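Local coordinates for protein pngf-ii (Elizabethkingia meningoseptica, PDB 4R4X) that acts as a peptide:N-glycosidase, probably releasing N-linked glycans from glycoproteins by cleaving the bond between sugar and asparagine, at residues I344-F349 with I360-S365; Q206-F211 with I217-K222; N68-K73 with K177-K182; N230-E235 with E334-L339. All coordinates share one frame; numbering follows the deposited sequence. Where two conformers were deposited one is given.

Contact 1 (I344-F349 with I360-S365); sequences ILIGAF and ISLELS
I360 lays its CD1 methyl against the CB of A348, 3.5 Å away, at one end of an interface between two stacked beta sheets. This is the interior of a beta sandwich of the PNGase F kind: strand 343-350 belongs to an antiparallel sheet that carries on into the C-terminal part of the chain, strand 358-367 to the four-stranded sheet facing it, and the two segments pass each other with axes 9.3 Å apart at 146°. At that spacing the join is made by side chains alone. A348 has just one carbon to offer, and I360 bridges the gap to it: its CG1 branch is placed between the backbone N and the carbonyl carbon (chi1 75°) and then runs extended, which carries the terminal methyl up to the small partner.

Further along, I346 of the opposite sheet does the reaching. It turns CG1 anti to its backbone N (chi1 177°), and its CD1 reaches between two leucines. L362 brings CD2 to 4.5 Å from I346 CD1, while L364 meets it tip to tip. V190 of strand 186-196 also touches I346, and V234 of strand 231-240 lies against both leucines, so neighbouring strands complete the hydrophobic layer. S361, E363 and S365 of strand 358-367 take no part in this layer: the hydroxyl of S361 is hydrogen-bonded to the backbone N of N193, and that of S365 to H367 and R329. Within the layer, I346 CD1 and L364 CD2 stand 4.2 Å apart, an ordinary methyl-to-methyl contact.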
loop_
_atom_site.group_PDB
_atom_site.type_symbol
_atom_site.label_atom_id
_atom_site.label_comp_id
_atom_site.label_asym_id
_atom_site.label_seq_id
_atom_site.Cartn_x
_atom_site.Cartn_y
_atom_site.Cartn_z
ATOM N N ILE A 344 -1.558 6.643 16.953
ATOM C CA ILE A 344 -2.863 7.019 16.381
ATOM C C ILE A 344 -3.921 6.020 16.772
ATOM O O ILE A 344 -3.608 4.838 16.983
ATOM C CB ILE A 344 -2.794 7.103 14.846
ATOM C CG1 ILE A 344 -2.570 5.718 14.214
ATOM C CG2 ILE A 344 -1.711 8.078 14.443
ATOM C CD1 ILE A 344 -2.491 5.701 12.694
ATOM N N LEU A 345 -5.153 6.498 16.904
ATOM C CA LEU A 345 -6.312 5.632 16.963
ATOM C C LEU A 345 -6.782 5.392 15.523
ATOM O O LEU A 345 -7.216 6.341 14.846
ATOM C CB LEU A 345 -7.443 6.284 17.762
ATOM C CG LEU A 345 -7.173 6.474 19.256
ATOM C CD1 LEU A 345 -8.166 7.459 19.858
ATOM C CD2 LEU A 345 -7.264 5.137 19.979
ATOM N N ILE A 346 -6.724 4.130 15.098
ATOM C CA ILE A 346 -7.084 3.712 13.737
ATOM C C ILE A 346 -8.148 2.611 13.785
ATOM O O ILE A 346 -8.081 1.684 14.608
ATOM C CB ILE A 346 -5.851 3.291 12.902
ATOM C CG1 ILE A 346 -6.260 2.780 11.503
ATOM C CG2 ILE A 346 -5.036 2.214 13.610
ATOM C CD1 ILE A 346 -5.120 2.789 10.508
ATOM N N GLY A 347 -9.159 2.745 12.929
ATOM C CA GLY A 347 -10.289 1.829 12.962
ATOM C C GLY A 347 -10.837 1.449 11.616
ATOM O O GLY A 347 -10.476 2.008 10.582
ATOM N N ALA A 348 -11.708 0.453 11.644
ATOM C CA ALA A 348 -12.416 0.049 10.452
ATOM C C ALA A 348 -13.880 -0.087 10.826
ATOM O O ALA A 348 -14.200 -0.501 11.939
ATOM C CB ALA A 348 -11.857 -1.256 9.937
ATOM N N PHE A 349 -14.750 0.322 9.908
ATOM C CA PHE A 349 -16.197 0.270 10.070
ATOM C C PHE A 349 -16.781 -0.427 8.860
ATOM O O PHE A 349 -16.397 -0.126 7.732
ATOM C CB PHE A 349 -16.770 1.695 10.168
ATOM C CG PHE A 349 -18.249 1.817 9.896
ATOM C CD1 PHE A 349 -19.194 1.378 10.814
ATOM C CD2 PHE A 349 -18.704 2.436 8.736
ATOM C CE1 PHE A 349 -20.552 1.520 10.559
ATOM C CE2 PHE A 349 -20.059 2.604 8.484
ATOM C CZ PHE A 349 -20.988 2.150 9.393
ATOM N N ILE A 360 -12.007 -8.869 8.009
ATOM C CA ILE A 360 -10.988 -8.077 7.322
ATOM C C ILE A 360 -9.573 -8.245 7.888
ATOM O O ILE A 360 -9.370 -8.734 9.020
ATOM C CB ILE A 360 -11.313 -6.559 7.329
ATOM C CG1 ILE A 360 -11.035 -5.965 8.707
ATOM C CG2 ILE A 360 -12.747 -6.319 6.905
ATOM C CD1 ILE A 360 -11.012 -4.462 8.754
ATOM N N SER A 361 -8.615 -7.845 7.052
ATOM C CA SER A 361 -7.247 -7.563 7.438
ATOM C C SER A 361 -6.935 -6.142 6.997
ATOM O O SER A 361 -7.519 -5.657 6.035
ATOM C CB SER A 361 -6.273 -8.552 6.791
ATOM O OG SER A 361 -6.586 -9.883 7.244
ATOM N N LEU A 362 -6.027 -5.491 7.707
ATOM C CA LEU A 362 -5.659 -4.114 7.438
ATOM C C LEU A 362 -4.222 -3.833 7.861
ATOM O O LEU A 362 -3.808 -4.210 8.978
ATOM C CB LEU A 362 -6.583 -3.182 8.204
ATOM C CG LEU A 362 -6.311 -1.691 8.103
ATOM C CD1 LEU A 362 -6.637 -1.241 6.698
ATOM C CD2 LEU A 362 -7.148 -0.954 9.139
ATOM N N GLU A 363 -3.479 -3.153 6.986
ATOM C CA GLU A 363 -2.131 -2.689 7.290
ATOM C C GLU A 363 -1.850 -1.364 6.583
ATOM O O GLU A 363 -2.548 -0.984 5.633
ATOM C CB GLU A 363 -1.085 -3.760 6.908
ATOM C CG GLU A 363 -0.935 -4.003 5.409
ATOM C CD GLU A 363 -0.013 -5.164 5.057
ATOM O OE1 GLU A 363 0.739 -5.047 4.061
ATOM O OE2 GLU A 363 -0.022 -6.196 5.769
ATOM N N LEU A 364 -0.852 -0.656 7.092
ATOM C CA LEU A 364 -0.259 0.483 6.439
ATOM C C LEU A 364 1.128 0.129 5.936
ATOM O O LEU A 364 1.807 -0.733 6.511
ATOM C CB LEU A 364 -0.132 1.651 7.420
ATOM C CG LEU A 364 -1.336 2.113 8.229
ATOM C CD1 LEU A 364 -0.967 3.302 9.113
ATOM C CD2 LEU A 364 -2.481 2.496 7.315
ATOM N N SER A 365 1.562 0.772 4.862
ATOM C CA SER A 365 2.939 0.638 4.417
ATOM C C SER A 365 3.536 2.012 4.115
ATOM O O SER A 365 2.857 2.915 3.565
ATOM C CB SER A 365 3.051 -0.263 3.188
ATOM O OG SER A 365 2.361 0.265 2.080
#

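Contact 2 (Q206-F211 with I217-K222); sequences QVIQRF and ILKKVK
K219 runs alongside V207, its CB 3.6 Å from V207 O and its far end beside the V207 methyl CG1. CG takes the position between the backbone N and the carbonyl carbon (chi1 65°), and a bend at chi3 turns the chain so that CE comes within 3.9 Å of V207 CG1 and 4.3 Å of I208 CG1. NZ then passes the same valine methyl and donates to the backbone O of V190 in strand 186-196. The backbones here form the beta hairpin of strands 209-211 and 216-222, at the edge of the sheet that also holds strand 343-350. Q209 and L218 are its hydrogen-bonded pair: Q209 N reaches L218 O at 2.9 Å and L218 N reaches Q209 O at 2.8 Å. Next to V207 a water takes over, donating to V207 O and accepting from K220 N. I208 lies alongside I217, its CG2 4.0 Å from I217 CB, and the same methyl sits 3.9 Å above the centre of the R210 guanidinium, a group also held by K203 O and by salt bridges to D205 and E194. On the other face, where Q209 NE2 is bonded to Y263 OH, the F211 ring brings CE2 to 4.1 Å from L218 CD2.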
loop_
_atom_site.group_PDB
_atom_site.type_symbol
_atom_site.label_atom_id
_atom_site.label_comp_id
_atom_site.label_asym_id
_atom_site.label_seq_id
_atom_site.Cartn_x
_atom_site.Cartn_y
_atom_site.Cartn_z
ATOM N N GLN A 206 -8.288 -6.544 25.244
ATOM C CA GLN A 206 -7.230 -5.638 25.663
ATOM C C GLN A 206 -6.467 -4.954 24.523
ATOM O O GLN A 206 -5.817 -3.925 24.745
ATOM C CB GLN A 206 -6.265 -6.359 26.606
ATOM C CG GLN A 206 -6.594 -6.199 28.086
ATOM C CD GLN A 206 -5.353 -6.467 28.924
ATOM O OE1 GLN A 206 -4.642 -5.542 29.329
ATOM N NE2 GLN A 206 -5.040 -7.733 29.105
ATOM N N VAL A 207 -6.585 -5.497 23.309
ATOM C CA VAL A 207 -5.896 -4.993 22.132
ATOM C C VAL A 207 -6.863 -4.260 21.185
ATOM O O VAL A 207 -6.575 -3.147 20.742
ATOM C CB VAL A 207 -5.186 -6.148 21.379
ATOM C CG1 VAL A 207 -4.490 -5.633 20.131
ATOM C CG2 VAL A 207 -4.172 -6.838 22.279
ATOM N N ILE A 208 -8.012 -4.869 20.903
ATOM C CA ILE A 208 -9.012 -4.282 20.006
ATOM C C ILE A 208 -10.264 -3.807 20.748
ATOM O O ILE A 208 -10.933 -4.594 21.424
ATOM C CB ILE A 208 -9.428 -5.315 18.950
ATOM C CG1 ILE A 208 -8.182 -5.765 18.185
ATOM C CG2 ILE A 208 -10.484 -4.726 18.005
ATOM C CD1 ILE A 208 -8.446 -6.697 17.037
ATOM N N GLN A 209 -10.591 -2.532 20.598
ATOM C CA GLN A 209 -11.849 -2.003 21.088
ATOM C C GLN A 209 -12.919 -2.159 20.016
ATOM O O GLN A 209 -12.648 -1.982 18.807
ATOM C CB GLN A 209 -11.687 -0.547 21.484
ATOM C CG GLN A 209 -10.597 -0.343 22.534
ATOM C CD GLN A 209 -10.238 1.119 22.719
ATOM O OE1 GLN A 209 -9.111 1.538 22.473
ATOM N NE2 GLN A 209 -11.176 1.881 23.166
ATOM N N ARG A 210 -14.134 -2.467 20.448
ATOM C CA ARG A 210 -15.239 -2.689 19.515
ATOM C C ARG A 210 -16.427 -1.842 19.902
ATOM O O ARG A 210 -16.836 -1.819 21.057
ATOM C CB ARG A 210 -15.651 -4.158 19.497
ATOM C CG ARG A 210 -14.499 -5.112 19.245
ATOM C CD ARG A 210 -14.970 -6.540 18.937
ATOM N NE ARG A 210 -13.834 -7.320 18.440
ATOM C CZ ARG A 210 -12.836 -7.774 19.194
ATOM N NH1 ARG A 210 -11.828 -8.423 18.625
ATOM N NH2 ARG A 210 -12.819 -7.575 20.521
ATOM N N PHE A 211 -16.986 -1.137 18.939
ATOM C CA PHE A 211 -18.122 -0.266 19.208
ATOM C C PHE A 211 -19.207 -0.573 18.178
ATOM O O PHE A 211 -19.000 -1.384 17.268
ATOM C CB PHE A 211 -17.709 1.202 19.110
ATOM C CG PHE A 211 -16.567 1.588 20.014
ATOM C CD1 PHE A 211 -16.803 1.999 21.336
ATOM C CD2 PHE A 211 -15.259 1.525 19.561
ATOM C CE1 PHE A 211 -15.744 2.358 22.155
ATOM C CE2 PHE A 211 -14.207 1.876 20.372
ATOM C CZ PHE A 211 -14.444 2.280 21.676
ATOM N N ILE A 217 -14.268 -1.590 14.720
ATOM C CA ILE A 217 -13.107 -2.084 15.448
ATOM C C ILE A 217 -11.995 -1.023 15.440
ATOM O O ILE A 217 -11.729 -0.383 14.404
ATOM C CB ILE A 217 -12.590 -3.442 14.907
ATOM C CG1 ILE A 217 -12.204 -3.358 13.428
ATOM C CG2 ILE A 217 -13.657 -4.522 15.093
ATOM C CD1 ILE A 217 -11.750 -4.676 12.837
ATOM N N LEU A 218 -11.310 -0.875 16.570
ATOM C CA LEU A 218 -10.378 0.244 16.765
ATOM C C LEU A 218 -9.160 -0.198 17.570
ATOM O O LEU A 218 -9.298 -0.976 18.497
ATOM C CB LEU A 218 -11.095 1.348 17.543
ATOM C CG LEU A 218 -10.393 2.703 17.577
ATOM C CD1 LEU A 218 -10.582 3.389 16.246
ATOM C CD2 LEU A 218 -10.940 3.625 18.662
ATOM N N LYS A 219 -7.979 0.301 17.228
ATOM C CA LYS A 219 -6.817 0.092 18.083
ATOM C C LYS A 219 -5.874 1.278 18.024
ATOM O O LYS A 219 -6.024 2.173 17.179
ATOM C CB LYS A 219 -6.080 -1.200 17.734
ATOM C CG LYS A 219 -5.448 -1.248 16.372
ATOM C CD LYS A 219 -4.329 -2.301 16.256
ATOM C CE LYS A 219 -4.731 -3.672 16.736
ATOM N NZ LYS A 219 -3.654 -4.676 16.524
ATOM N N LYS A 220 -4.919 1.282 18.944
ATOM C CA LYS A 220 -3.851 2.270 18.933
ATOM C C LYS A 220 -2.656 1.653 18.224
ATOM O O LYS A 220 -2.299 0.484 18.486
ATOM C CB LYS A 220 -3.447 2.672 20.352
ATOM C CG LYS A 220 -4.474 3.478 21.115
ATOM C CD LYS A 220 -3.910 4.099 22.397
ATOM C CE LYS A 220 -3.317 3.037 23.316
ATOM N NZ LYS A 220 -3.311 3.432 24.761
ATOM N N VAL A 221 -2.061 2.396 17.299
ATOM C CA VAL A 221 -0.859 1.939 16.618
ATOM C C VAL A 221 0.192 3.053 16.581
ATOM O O VAL A 221 -0.136 4.224 16.374
ATOM C CB VAL A 221 -1.131 1.413 15.181
ATOM C CG1 VAL A 221 -2.173 0.321 15.202
ATOM C CG2 VAL A 221 -1.591 2.513 14.252
ATOM N N LYS A 222 1.452 2.682 16.791
ATOM C CA LYS A 222 2.521 3.655 16.780
ATOM C C LYS A 222 3.099 3.806 15.364
ATOM O O LYS A 222 3.508 2.849 14.754
ATOM C CB LYS A 222 3.613 3.285 17.795
ATOM C CG LYS A 222 4.770 4.289 17.815
ATOM C CD LYS A 222 4.291 5.743 17.913
ATOM C CE LYS A 222 5.426 6.726 18.193
ATOM N NZ LYS A 222 6.312 6.895 17.007
HETATM O O HOH W 1 -4.714 -0.998 21.029
#

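Contact 3 (N68-K73 with K177-K182); sequences NNEIVK and KDMIWK
V72 and E70 both meet the end of the selenomethionine M179, a side chain that leaves helix 173-182 and crosses to strand 70-76. In the conformer described, its CE methyl lies 3.7 Å from V72 CG1, with the selenium a little behind at 4.0 Å from the same methyl. E70 comes across at about a right angle and puts OE2 beside CE; because M179 was deposited in two conformers, the closeness of that pair is doubtful. A bend at chi3 (72°) swings CE out of line with the rest of the M179 chain, which also touches K171. Around this first shell, I180 on the next helical position packs on A64 and P47, giving the helix a second hold. The strand is kept in place by V72 pairing with A64 and by I71 and K73 pairing with strand 167-170, all through the backbone. On the helix, D178 OD2 uses its syn lone pair to take K182 NZ at 2.7 Å, a salt bridge one turn apart. The helix thus packs on strands 70-76 and 59-65, in a region whose family belongs to the LolA/LolB clan. The contact is largely apolar, and such contacts are weakly directional, consistent with the two deposited positions of M179.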
loop_
_atom_site.group_PDB
_atom_site.type_symbol
_atom_site.label_atom_id
_atom_site.label_comp_id
_atom_site.label_asym_id
_atom_site.label_seq_id
_atom_site.Cartn_x
_atom_site.Cartn_y
_atom_site.Cartn_z
ATOM N N ASN A 68 20.986 -5.420 9.908
ATOM C CA ASN A 68 22.263 -5.632 10.591
ATOM C C ASN A 68 22.383 -6.969 11.307
ATOM O O ASN A 68 23.496 -7.424 11.594
ATOM C CB ASN A 68 22.534 -4.514 11.599
ATOM C CG ASN A 68 22.733 -3.178 10.936
ATOM O OD1 ASN A 68 23.863 -2.781 10.656
ATOM N ND2 ASN A 68 21.632 -2.482 10.651
ATOM N N ASN A 69 21.251 -7.597 11.589
ATOM C CA ASN A 69 21.233 -8.827 12.347
ATOM C C ASN A 69 20.735 -10.058 11.568
ATOM O O ASN A 69 21.082 -11.182 11.927
ATOM C CB ASN A 69 20.382 -8.619 13.600
ATOM C CG ASN A 69 20.702 -7.299 14.314
ATOM O OD1 ASN A 69 21.841 -7.059 14.722
ATOM N ND2 ASN A 69 19.696 -6.434 14.452
ATOM N N GLU A 70 19.944 -9.872 10.511
ATOM C CA GLU A 70 19.171 -10.989 9.946
ATOM C C GLU A 70 19.703 -11.388 8.583
ATOM O O GLU A 70 19.885 -10.538 7.726
ATOM C CB GLU A 70 17.700 -10.601 9.815
ATOM C CG GLU A 70 16.723 -11.723 9.487
ATOM C CD GLU A 70 15.257 -11.248 9.518
ATOM O OE1 GLU A 70 14.986 -10.048 9.804
ATOM O OE2 GLU A 70 14.369 -12.073 9.248
ATOM N N ILE A 71 19.927 -12.684 8.409
ATOM C CA ILE A 71 20.258 -13.266 7.110
ATOM C C ILE A 71 19.334 -14.452 6.819
ATOM O O ILE A 71 19.168 -15.336 7.666
ATOM C CB ILE A 71 21.695 -13.827 7.108
ATOM C CG1 ILE A 71 22.726 -12.721 7.403
ATOM C CG2 ILE A 71 22.028 -14.495 5.771
ATOM C CD1 ILE A 71 24.114 -13.271 7.714
ATOM N N VAL A 72 18.786 -14.478 5.609
ATOM C CA VAL A 72 18.068 -15.629 5.119
ATOM C C VAL A 72 18.866 -16.288 3.990
ATOM O O VAL A 72 19.683 -15.644 3.323
ATOM C CB VAL A 72 16.621 -15.305 4.691
ATOM C CG1 VAL A 72 15.821 -14.848 5.902
ATOM C CG2 VAL A 72 16.534 -14.260 3.594
ATOM N N LYS A 73 18.646 -17.584 3.816
ATOM C CA LYS A 73 19.293 -18.299 2.753
ATOM C C LYS A 73 18.310 -19.253 2.095
ATOM O O LYS A 73 17.327 -19.697 2.697
ATOM C CB LYS A 73 20.559 -19.035 3.261
ATOM C CG LYS A 73 20.322 -20.440 3.779
ATOM C CD LYS A 73 21.576 -21.114 4.323
ATOM C CE LYS A 73 22.207 -22.045 3.306
ATOM N NZ LYS A 73 23.415 -22.746 3.855
ATOM N N LYS A 177 12.485 -14.704 -1.376
ATOM C CA LYS A 177 12.270 -13.502 -2.190
ATOM C C LYS A 177 11.319 -12.542 -1.501
ATOM O O LYS A 177 11.513 -11.320 -1.542
ATOM C CB LYS A 177 11.704 -13.868 -3.568
ATOM C CG LYS A 177 12.646 -14.679 -4.450
ATOM C CD LYS A 177 13.820 -13.857 -4.920
ATOM C CE LYS A 177 14.628 -14.605 -5.966
ATOM N NZ LYS A 177 15.589 -13.670 -6.574
ATOM N N ASP A 178 10.283 -13.105 -0.891
ATOM C CA ASP A 178 9.265 -12.324 -0.180
ATOM C C ASP A 178 9.881 -11.525 0.956
ATOM O O ASP A 178 9.555 -10.346 1.158
ATOM C CB ASP A 178 8.176 -13.257 0.372
ATOM C CG ASP A 178 6.997 -12.500 0.974
ATOM O OD1 ASP A 178 6.259 -11.814 0.223
ATOM O OD2 ASP A 178 6.780 -12.622 2.204
HETATM N N MSE A 179 10.793 -12.161 1.690
HETATM C CA MSE A 179 11.442 -11.495 2.824
HETATM C C MSE A 179 12.365 -10.399 2.351
HETATM O O MSE A 179 12.431 -9.326 2.974
HETATM C CB MSE A 179 12.150 -12.506 3.720
HETATM C CG MSE A 179 11.067 -13.322 4.425
HETATM SE SE MSE A 179 11.880 -14.684 5.580
HETATM C CE MSE A 179 12.558 -13.484 6.991
ATOM N N ILE A 180 13.065 -10.618 1.244
ATOM C CA ILE A 180 13.861 -9.539 0.637
ATOM C C ILE A 180 12.945 -8.350 0.286
ATOM O O ILE A 180 13.247 -7.183 0.632
ATOM C CB ILE A 180 14.598 -9.996 -0.643
ATOM C CG1 ILE A 180 15.703 -11.003 -0.316
ATOM C CG2 ILE A 180 15.224 -8.800 -1.382
ATOM C CD1 ILE A 180 16.325 -11.631 -1.542
ATOM N N TRP A 181 11.829 -8.640 -0.390
ATOM C CA TRP A 181 10.861 -7.596 -0.777
ATOM C C TRP A 181 10.366 -6.797 0.423
ATOM O O TRP A 181 10.458 -5.546 0.437
ATOM C CB TRP A 181 9.695 -8.192 -1.565
ATOM C CG TRP A 181 8.539 -7.264 -1.767
ATOM C CD1 TRP A 181 8.562 -6.024 -2.351
ATOM C CD2 TRP A 181 7.189 -7.496 -1.375
ATOM N NE1 TRP A 181 7.291 -5.479 -2.372
ATOM C CE2 TRP A 181 6.431 -6.358 -1.763
ATOM C CE3 TRP A 181 6.536 -8.558 -0.755
ATOM C CZ2 TRP A 181 5.072 -6.262 -1.538
ATOM C CZ3 TRP A 181 5.196 -8.468 -0.517
ATOM C CH2 TRP A 181 4.461 -7.315 -0.905
ATOM N N LYS A 182 9.919 -7.502 1.458
ATOM C CA LYS A 182 9.371 -6.844 2.647
ATOM C C LYS A 182 10.416 -6.038 3.426
ATOM O O LYS A 182 10.062 -5.110 4.145
ATOM C CB LYS A 182 8.670 -7.849 3.568
ATOM C CG LYS A 182 7.296 -8.226 3.049
ATOM C CD LYS A 182 6.724 -9.450 3.715
ATOM C CE LYS A 182 5.360 -9.802 3.122
ATOM N NZ LYS A 182 4.978 -11.170 3.560
#

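Contact 4 (N230-E235 with E334-L339); sequences NTIFVE and ELRPQL
I232 of strand 231-240 points its CD1 methyl into the bend formed by E334-L339, where R336 and L339 receive it. E334 lies in a 3-10 turn already under way, and its OE2 takes a salt bridge from R422 and a hydrogen bond with Y498 OH. L335 follows, its side chain resting on I297 and L299 while its carbonyl accepts Q338 N at 2.9 Å. With R336 the short helix begins and the strand is met: I232 CD1 stands 3.6 Å from R336 CB and 3.9 Å from R336 CG, the two side chains crossing at about a right angle. The aliphatic root of the arginine does the touching, for CG lies anti to the backbone N (chi1 -175°) and a later bend at chi3 leads the guanidinium away to donate from NH1 to I226 O. At L339 the backbone N bonds to R336 O at 3.0 Å, and CD1 comes to 4.2 Å from I232 CD1. The 3-10 turn and helix 336-339 together join strand 231-240, through I232, to strand 297-303 of the other sheet, which L335 touches, just before the chain enters strand 343-350.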
loop_
_atom_site.group_PDB
_atom_site.type_symbol
_atom_site.label_atom_id
_atom_site.label_comp_id
_atom_site.label_asym_id
_atom_site.label_seq_id
_atom_site.Cartn_x
_atom_site.Cartn_y
_atom_site.Cartn_z
ATOM N N ASN A 230 8.552 10.444 1.539
ATOM C CA ASN A 230 8.125 9.044 1.645
ATOM C C ASN A 230 6.656 8.911 1.223
ATOM O O ASN A 230 5.856 9.848 1.383
ATOM C CB ASN A 230 8.230 8.570 3.084
ATOM C CG ASN A 230 9.648 8.295 3.561
ATOM O OD1 ASN A 230 9.799 7.904 4.709
ATOM N ND2 ASN A 230 10.663 8.493 2.740
ATOM N N THR A 231 6.275 7.753 0.705
ATOM C CA THR A 231 4.884 7.536 0.371
ATOM C C THR A 231 4.252 6.573 1.365
ATOM O O THR A 231 4.957 5.782 2.047
ATOM C CB THR A 231 4.702 7.042 -1.070
ATOM O OG1 THR A 231 5.469 5.853 -1.290
ATOM C CG2 THR A 231 5.126 8.100 -2.049
ATOM N N ILE A 232 2.931 6.668 1.462
ATOM C CA ILE A 232 2.158 5.914 2.447
ATOM C C ILE A 232 0.895 5.360 1.802
ATOM O O ILE A 232 0.158 6.089 1.116
ATOM C CB ILE A 232 1.707 6.781 3.633
ATOM C CG1 ILE A 232 2.819 7.676 4.173
ATOM C CG2 ILE A 232 1.195 5.882 4.743
ATOM C CD1 ILE A 232 2.309 8.792 5.061
ATOM N N PHE A 233 0.650 4.078 2.033
ATOM C CA PHE A 233 -0.502 3.398 1.493
ATOM C C PHE A 233 -1.196 2.623 2.622
ATOM O O PHE A 233 -0.561 2.219 3.610
ATOM C CB PHE A 233 -0.096 2.379 0.412
ATOM C CG PHE A 233 0.361 2.984 -0.881
ATOM C CD1 PHE A 233 1.593 3.566 -0.988
ATOM C CD2 PHE A 233 -0.449 2.907 -2.025
ATOM C CE1 PHE A 233 2.013 4.111 -2.193
ATOM C CE2 PHE A 233 -0.035 3.456 -3.238
ATOM C CZ PHE A 233 1.199 4.069 -3.311
ATOM N N VAL A 234 -2.505 2.430 2.462
ATOM C CA VAL A 234 -3.284 1.629 3.374
ATOM C C VAL A 234 -3.922 0.532 2.567
ATOM O O VAL A 234 -4.467 0.808 1.494
ATOM C CB VAL A 234 -4.342 2.462 4.123
ATOM C CG1 VAL A 234 -5.268 3.219 3.167
ATOM C CG2 VAL A 234 -5.141 1.580 5.064
ATOM N N GLU A 235 -3.832 -0.702 3.074
ATOM C CA GLU A 235 -4.380 -1.879 2.383
ATOM C C GLU A 235 -5.307 -2.718 3.254
ATOM O O GLU A 235 -4.942 -3.158 4.348
ATOM C CB GLU A 235 -3.272 -2.769 1.832
ATOM C CG GLU A 235 -3.795 -3.901 0.926
ATOM C CD GLU A 235 -2.663 -4.631 0.204
ATOM O OE1 GLU A 235 -2.794 -4.932 -0.995
ATOM O OE2 GLU A 235 -1.630 -4.917 0.842
ATOM N N GLU A 334 -0.613 12.251 1.221
ATOM C CA GLU A 334 -1.005 13.585 1.688
ATOM C C GLU A 334 -1.424 13.695 3.183
ATOM O O GLU A 334 -1.503 14.807 3.723
ATOM C CB GLU A 334 -2.114 14.183 0.766
ATOM C CG GLU A 334 -3.547 13.735 1.039
ATOM C CD GLU A 334 -3.931 12.387 0.432
ATOM O OE1 GLU A 334 -3.039 11.592 0.076
ATOM O OE2 GLU A 334 -5.144 12.115 0.315
ATOM N N LEU A 335 -1.711 12.575 3.842
ATOM C CA LEU A 335 -2.060 12.608 5.269
ATOM C C LEU A 335 -0.858 12.389 6.194
ATOM O O LEU A 335 -1.010 12.298 7.424
ATOM C CB LEU A 335 -3.160 11.572 5.571
ATOM C CG LEU A 335 -4.460 11.762 4.785
ATOM C CD1 LEU A 335 -5.438 10.626 5.042
ATOM C CD2 LEU A 335 -5.070 13.116 5.137
ATOM N N ARG A 336 0.322 12.315 5.593
ATOM C CA ARG A 336 1.577 12.176 6.319
ATOM C C ARG A 336 1.681 13.103 7.562
ATOM O O ARG A 336 2.011 12.631 8.631
ATOM C CB ARG A 336 2.769 12.385 5.371
ATOM C CG ARG A 336 4.127 12.137 6.031
ATOM C CD ARG A 336 5.298 12.635 5.192
ATOM N NE ARG A 336 5.237 14.090 5.077
ATOM C CZ ARG A 336 5.559 14.929 6.059
ATOM N NH1 ARG A 336 6.025 14.488 7.228
ATOM N NH2 ARG A 336 5.431 16.224 5.852
ATOM N N PRO A 337 1.355 14.404 7.426
ATOM C CA PRO A 337 1.455 15.302 8.591
ATOM C C PRO A 337 0.569 14.909 9.778
ATOM O O PRO A 337 0.914 15.215 10.906
ATOM C CB PRO A 337 1.035 16.663 8.034
ATOM C CG PRO A 337 1.331 16.561 6.568
ATOM C CD PRO A 337 0.974 15.136 6.209
ATOM N N GLN A 338 -0.552 14.241 9.526
ATOM C CA GLN A 338 -1.442 13.798 10.577
ATOM C C GLN A 338 -0.987 12.452 11.156
ATOM O O GLN A 338 -1.346 12.127 12.274
ATOM C CB GLN A 338 -2.879 13.719 10.030
ATOM C CG GLN A 338 -3.978 13.360 11.018
ATOM C CD GLN A 338 -4.225 14.432 12.072
ATOM O OE1 GLN A 338 -4.411 14.130 13.257
ATOM N NE2 GLN A 338 -4.221 15.680 11.649
ATOM N N LEU A 339 -0.199 11.683 10.404
ATOM C CA LEU A 339 0.227 10.327 10.836
ATOM C C LEU A 339 1.614 10.258 11.444
ATOM O O LEU A 339 1.854 9.453 12.340
ATOM C CB LEU A 339 0.189 9.372 9.649
ATOM C CG LEU A 339 -1.173 9.113 9.002
ATOM C CD1 LEU A 339 -0.956 8.514 7.616
ATOM C CD2 LEU A 339 -2.004 8.192 9.867
#

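Overall arrangement
Three of the four contacts belong to one beta sandwich, and the fourth lies in a separate N-terminal part. Contact 3 closes first along the chain, followed by contacts 2, 4 and 1. Contact 1 spans the two sheets. Contact 2, its centre about 9 Å away, adds strands to the sheet of 343-350, with 216-222 its direct neighbour. Contact 4, about 13 Å from contact 1 between centres, ties helix 336-339 to the four-stranded sheet through strand 231-240, the neighbour of 358-367. Contact 3 has its centre about 25 Å from those of contacts 1 and 4 and touches none of the others. Sheet pairing and cross-sheet packing thus unify the sandwich, while the N-terminal part has its own strands, with helix 173-182 packed on them.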